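Local coordinates for SusD/RagB family nutrient-binding outer membrane lipoprotein (PDB 4F7A) that probably binds mucin O-glycans at the outer membrane as a SusD-like, TPR-like lipoprotein that helps the cell capture nutrient sugars, at residues 173-179 and 191-195; 21-25 and 107-113. All coordinates share one frame; numbering follows the deposited sequence.

Contact 1: residues 173-179 and 191-195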
loop_
_atom_site.group_PDB
_atom_site.type_symbol
_atom_site.label_atom_id
_atom_site.label_comp_id
_atom_site.label_asym_id
_atom_site.label_seq_id
_atom_site.Cartn_x
_atom_site.Cartn_y
_atom_site.Cartn_z
ATOM N N LEU A 173 -4.186 19.424 22.608
ATOM C CA LEU A 173 -5.180 20.437 22.264
ATOM C C LEU A 173 -5.975 20.911 23.468
ATOM O O LEU A 173 -6.193 22.119 23.619
ATOM C CB LEU A 173 -6.123 19.949 21.183
ATOM C CG LEU A 173 -5.538 19.864 19.760
ATOM C CD1 LEU A 173 -6.564 19.136 18.851
ATOM C CD2 LEU A 173 -5.156 21.264 19.176
ATOM N N LYS A 174 -6.410 19.982 24.321
ATOM C CA LYS A 174 -7.184 20.360 25.511
ATOM C C LYS A 174 -6.361 21.200 26.502
ATOM O O LYS A 174 -6.933 21.972 27.266
ATOM C CB LYS A 174 -7.790 19.122 26.203
ATOM C CG LYS A 174 -8.932 18.469 25.407
ATOM C CD LYS A 174 -9.380 17.158 26.029
ATOM C CE LYS A 174 -10.635 16.624 25.321
ATOM N NZ LYS A 174 -10.852 15.163 25.543
ATOM N N GLU A 175 -5.034 21.060 26.484
ATOM C CA GLU A 175 -4.146 21.885 27.312
ATOM C C GLU A 175 -3.870 23.259 26.693
ATOM O O GLU A 175 -3.075 24.023 27.251
ATOM C CB GLU A 175 -2.788 21.189 27.535
ATOM C CG GLU A 175 -2.799 20.000 28.481
ATOM C CD GLU A 175 -1.427 19.294 28.583
ATOM O OE1 GLU A 175 -0.532 19.521 27.731
ATOM O OE2 GLU A 175 -1.248 18.495 29.521
ATOM N N GLY A 176 -4.470 23.562 25.538
ATOM C CA GLY A 176 -4.286 24.860 24.889
ATOM C C GLY A 176 -3.179 24.911 23.840
ATOM O O GLY A 176 -2.776 25.988 23.447
ATOM N N GLY A 177 -2.681 23.762 23.384
ATOM C CA GLY A 177 -1.688 23.742 22.324
ATOM C C GLY A 177 -2.313 24.248 21.025
ATOM O O GLY A 177 -3.468 23.931 20.701
ATOM N N LYS A 178 -1.562 25.069 20.312
ATOM C CA LYS A 178 -2.023 25.641 19.052
ATOM C C LYS A 178 -2.154 24.534 17.993
ATOM O O LYS A 178 -1.274 23.697 17.871
ATOM C CB LYS A 178 -1.029 26.718 18.572
ATOM C CG LYS A 178 -0.962 27.971 19.443
ATOM C CD LYS A 178 0.221 28.857 19.034
ATOM N N GLU A 179 -3.269 24.529 17.258
ATOM C CA GLU A 179 -3.497 23.553 16.193
ATOM C C GLU A 179 -2.297 23.459 15.256
ATOM O O GLU A 179 -1.918 22.361 14.844
ATOM C CB GLU A 179 -4.768 23.906 15.408
ATOM C CG GLU A 179 -6.066 23.444 16.080
ATOM C CD GLU A 179 -6.329 21.938 15.897
ATOM O OE1 GLU A 179 -5.383 21.199 15.553
ATOM O OE2 GLU A 179 -7.481 21.495 16.117
ATOM N N PRO A 191 -1.585 19.598 8.573
ATOM C CA PRO A 191 -1.091 20.903 9.015
ATOM C C PRO A 191 -1.509 21.266 10.426
ATOM O O PRO A 191 -1.084 22.301 10.930
ATOM C CB PRO A 191 -1.748 21.871 8.030
ATOM C CG PRO A 191 -3.049 21.201 7.705
ATOM C CD PRO A 191 -2.686 19.735 7.603
ATOM N N THR A 192 -2.356 20.441 11.038
ATOM C CA THR A 192 -2.840 20.697 12.375
ATOM C C THR A 192 -2.838 19.416 13.196
ATOM O O THR A 192 -2.821 18.295 12.665
ATOM C CB THR A 192 -4.287 21.250 12.389
ATOM O OG1 THR A 192 -5.182 20.245 11.889
ATOM C CG2 THR A 192 -4.438 22.541 11.576
ATOM N N ALA A 193 -2.858 19.596 14.510
ATOM C CA ALA A 193 -2.996 18.460 15.446
ATOM C C ALA A 193 -4.253 17.635 15.166
ATOM O O ALA A 193 -4.190 16.402 15.102
ATOM C CB ALA A 193 -2.971 18.965 16.883
ATOM N N SER A 194 -5.385 18.291 14.933
ATOM C CA SER A 194 -6.602 17.575 14.554
ATOM C C SER A 194 -6.433 16.726 13.307
ATOM O O SER A 194 -6.963 15.609 13.244
ATOM C CB SER A 194 -7.783 18.524 14.358
ATOM O OG SER A 194 -8.166 19.129 15.565
ATOM N N ARG A 195 -5.690 17.213 12.314
ATOM C CA ARG A 195 -5.477 16.437 11.100
ATOM C C ARG A 195 -4.621 15.196 11.311
ATOM O O ARG A 195 -4.834 14.175 10.668
ATOM C CB ARG A 195 -4.909 17.319 9.986
ATOM C CG ARG A 195 -5.909 18.349 9.441
ATOM C CD ARG A 195 -6.725 17.821 8.278
ATOM N NE ARG A 195 -5.916 17.712 7.067
ATOM C CZ ARG A 195 -5.659 18.712 6.228
ATOM N NH1 ARG A 195 -6.172 19.921 6.415
ATOM N NH2 ARG A 195 -4.891 18.494 5.180
#

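Contact 2: residues 21-25 and 107-113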
loop_
_atom_site.group_PDB
_atom_site.type_symbol
_atom_site.label_atom_id
_atom_site.label_comp_id
_atom_site.label_asym_id
_atom_site.label_seq_id
_atom_site.Cartn_x
_atom_site.Cartn_y
_atom_site.Cartn_z
ATOM N N TYR A 21 14.476 17.746 17.294
ATOM C CA TYR A 21 13.228 17.038 16.902
ATOM C C TYR A 21 12.878 16.985 15.437
ATOM O O TYR A 21 12.411 15.954 14.942
ATOM C CB TYR A 21 12.025 17.675 17.580
ATOM C CG TYR A 21 12.121 17.698 19.068
ATOM C CD1 TYR A 21 11.944 16.533 19.813
ATOM C CD2 TYR A 21 12.393 18.872 19.742
ATOM C CE1 TYR A 21 12.046 16.542 21.171
ATOM C CE2 TYR A 21 12.506 18.895 21.109
ATOM C CZ TYR A 21 12.319 17.732 21.818
ATOM O OH TYR A 21 12.425 17.763 23.170
ATOM N N THR A 22 13.073 18.091 14.723
ATOM C CA THR A 22 12.464 18.223 13.403
ATOM C C THR A 22 13.142 17.350 12.344
ATOM O O THR A 22 12.461 16.780 11.486
ATOM C CB THR A 22 12.374 19.722 12.975
ATOM O OG1 THR A 22 11.465 20.405 13.851
ATOM C CG2 THR A 22 11.879 19.853 11.565
ATOM N N THR A 23 14.464 17.227 12.406
ATOM C CA THR A 23 15.209 16.423 11.431
ATOM C C THR A 23 14.768 14.957 11.416
ATOM O O THR A 23 14.686 14.336 10.346
ATOM C CB THR A 23 16.743 16.475 11.683
ATOM O OG1 THR A 23 17.216 17.823 11.510
ATOM C CG2 THR A 23 17.480 15.535 10.719
ATOM N N ASN A 24 14.482 14.396 12.593
ATOM C CA ASN A 24 13.984 13.021 12.661
ATOM C C ASN A 24 12.700 12.848 11.839
ATOM O O ASN A 24 12.523 11.847 11.151
ATOM C CB ASN A 24 13.694 12.577 14.123
ATOM C CG ASN A 24 14.955 12.435 14.971
ATOM O OD1 ASN A 24 16.037 12.149 14.466
ATOM N ND2 ASN A 24 14.814 12.649 16.271
ATOM N N PHE A 25 11.810 13.823 11.918
ATOM C CA PHE A 25 10.564 13.780 11.184
ATOM C C PHE A 25 10.769 13.792 9.678
ATOM O O PHE A 25 9.999 13.178 8.951
ATOM C CB PHE A 25 9.658 14.926 11.598
ATOM C CG PHE A 25 8.968 14.672 12.906
ATOM C CD1 PHE A 25 7.826 13.889 12.946
ATOM C CD2 PHE A 25 9.487 15.161 14.071
ATOM C CE1 PHE A 25 7.198 13.622 14.161
ATOM C CE2 PHE A 25 8.888 14.892 15.288
ATOM C CZ PHE A 25 7.721 14.133 15.320
ATOM N N GLU A 107 8.204 14.370 27.092
ATOM C CA GLU A 107 8.364 15.832 26.984
ATOM C C GLU A 107 7.026 16.568 27.064
ATOM O O GLU A 107 6.157 16.414 26.199
ATOM C CB GLU A 107 9.089 16.224 25.688
ATOM C CG GLU A 107 10.580 15.942 25.684
ATOM C CD GLU A 107 11.365 16.733 26.742
ATOM O OE1 GLU A 107 10.854 17.734 27.269
ATOM O OE2 GLU A 107 12.502 16.334 27.051
ATOM N N ALA A 108 6.888 17.404 28.090
ATOM C CA ALA A 108 5.618 18.059 28.383
ATOM C C ALA A 108 5.159 18.947 27.231
ATOM O O ALA A 108 3.970 19.044 26.957
ATOM C CB ALA A 108 5.734 18.891 29.668
ATOM N N LYS A 109 6.098 19.604 26.569
ATOM C CA LYS A 109 5.760 20.574 25.528
ATOM C C LYS A 109 5.690 19.942 24.119
ATOM O O LYS A 109 5.415 20.634 23.156
ATOM C CB LYS A 109 6.761 21.745 25.537
ATOM C CG LYS A 109 6.762 22.608 26.836
ATOM N N TYR A 110 5.925 18.641 24.001
ATOM C CA TYR A 110 5.938 17.967 22.694
ATOM C C TYR A 110 4.991 16.770 22.591
ATOM O O TYR A 110 5.279 15.800 21.894
ATOM C CB TYR A 110 7.365 17.541 22.358
ATOM C CG TYR A 110 8.230 18.730 22.062
ATOM C CD1 TYR A 110 8.144 19.375 20.831
ATOM C CD2 TYR A 110 9.087 19.252 23.018
ATOM C CE1 TYR A 110 8.918 20.485 20.542
ATOM C CE2 TYR A 110 9.874 20.373 22.741
ATOM C CZ TYR A 110 9.789 20.981 21.497
ATOM O OH TYR A 110 10.554 22.097 21.193
ATOM N N LYS A 111 3.844 16.853 23.252
ATOM C CA LYS A 111 2.847 15.792 23.153
ATOM C C LYS A 111 2.362 15.599 21.726
ATOM O O LYS A 111 2.087 14.457 21.313
ATOM C CB LYS A 111 1.660 16.088 24.056
ATOM C CG LYS A 111 2.008 16.057 25.540
ATOM C CD LYS A 111 0.777 16.335 26.403
ATOM C CE LYS A 111 1.132 16.352 27.881
ATOM N NZ LYS A 111 1.779 17.640 28.280
ATOM N N HIS A 112 2.231 16.707 20.991
ATOM C CA HIS A 112 1.883 16.657 19.576
ATOM C C HIS A 112 2.935 15.945 18.714
ATOM O O HIS A 112 2.575 15.146 17.836
ATOM C CB HIS A 112 1.531 18.049 19.015
ATOM C CG HIS A 112 2.618 19.080 19.124
ATOM N ND1 HIS A 112 3.519 19.131 20.169
ATOM C CD2 HIS A 112 2.887 20.160 18.347
ATOM C CE1 HIS A 112 4.315 20.179 20.015
ATOM N NE2 HIS A 112 3.960 20.817 18.913
ATOM N N PHE A 113 4.218 16.212 18.962
ATOM C CA PHE A 113 5.293 15.536 18.201
ATOM C C PHE A 113 5.363 14.055 18.551
ATOM O O PHE A 113 5.667 13.213 17.708
ATOM C CB PHE A 113 6.657 16.167 18.498
ATOM C CG PHE A 113 6.953 17.471 17.731
ATOM C CD1 PHE A 113 5.932 18.325 17.302
ATOM C CD2 PHE A 113 8.279 17.870 17.538
ATOM C CE1 PHE A 113 6.226 19.518 16.667
ATOM C CE2 PHE A 113 8.588 19.066 16.886
ATOM C CZ PHE A 113 7.560 19.893 16.449
#

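Contact 1: residues 173-179 and 191-195
Glu-179 grips the start of helix 193-210 through three hydrogen bonds. Its OE2 accepts from the hydroxyl OG of Ser-194 at 2.5 Å, while OE1 takes the backbone N of Ser-194 at 3.0 Å with a nearly straight N-H (169°). Both oxygens use their syn lone pairs, so the carboxylate closes a two-pronged clasp on one residue and its rotation is fixed. CG stands beside the backbone N, and a bend at chi2 (-78°) brings the carboxylate round to Ser-194. The third bond runs from Ala-193 N to the carbonyl O of Glu-179 at 2.9 Å, on a lone pair in the carbonyl plane. That same oxygen lies 3.1 Å from CA of Thr-192, a CA-H...O contact. A carboxylate suits this place beside the first turn, where its charge probably interacts favourably with the positive end of the helix dipole. Thr-192 is the N-cap: its OG1 accepts from Arg-195 N. Outward, Leu-173 lays CD2 against CB of Ala-193 at 3.9 Å, and its CD1 meets OG of Ser-194; the small alanine also packs on Leu-169 and Tyr-172 of helix 151-174. Gly-176, with the positive phi (94°) that glycine tolerates, turns the chain out of helix 151-174 in a Schellman motif. The whole is a helix N-terminus capped by Thr-192 and clasped by the loop that leaves the preceding helix, within a TPR-like helical fold.

Contact 2: residues 21-25 and 107-113
Tyr-21 reaches from helix 15-30 across to Phe-113, Tyr-110 and Glu-107, and its atoms meet them in turn. At the base, CB sits at the edge of the Phe-113 ring and in its plane, 3.8 Å from CD2. The first torsion sets CG beside the backbone N (chi1 -57°), and from there the ring extends over Tyr-110. CD2 and CE2 of Tyr-21 lie over one face of that second tyrosine, with CE2 3.4 Å from its CE2 and offset toward the rim. The centroids are 4.1 Å apart and the planes are inclined by 32°, a close but oblique pairing in which the two side chains run at about a right angle to each other. At the tip, OH of Tyr-21 comes 3.6 Å from CG of Glu-107, a contact with the aliphatic part of that acid. The hydroxyl of Tyr-110 is instead hydrogen-bonded to Asp-17, one turn before Tyr-21 on helix 15-30, which anchors the far end of its ring.

One turn on from Tyr-21, Phe-25 meets the same Phe-113. Its CE2 is 3.8 Å from CD2 of that ring, with the planes 73° apart, and the carbonyl O of Phe-113 lies at the edge of the Phe-25 ring, near its plane, 3.3 Å from CZ. Large flat residues suit this interface because the backbones stay well apart, the nearest CA atoms, of Tyr-21 and Phe-113, being 8.2 Å from each other. Helix 84-104 packs beside the contact, touching Tyr-21 through Thr-104 and Phe-25 through Ser-100. Farther along helix 111-132, Ala-116, Thr-117 and Leu-120 also pack on Phe-25, so helix 15-30 is joined to both of these helices.

Overall arrangement
Contact 2 and contact 1 lie with centres about 13 Å apart, on the same side of the chain's centre, with the centre of contact 1 about 28 Å and that of contact 2 about 27 Å from it. They come in series: 21-25 with 107-113 closes before 173-179 with 191-195 opens. Helix 111-132 starts in contact 2, and the next helix, 151-174, ends in contact 1. A salt bridge joins them directly, Lys-111 NZ to Glu-175 OE1 at 3.0 Å, and the ring of His-112 stacks on Tyr-172. One contact is a buried aromatic interface, the other a polar cap near the surface; together they tie helices 15-30, 111-132, 151-174 and 193-210 into one TPR-like helical body.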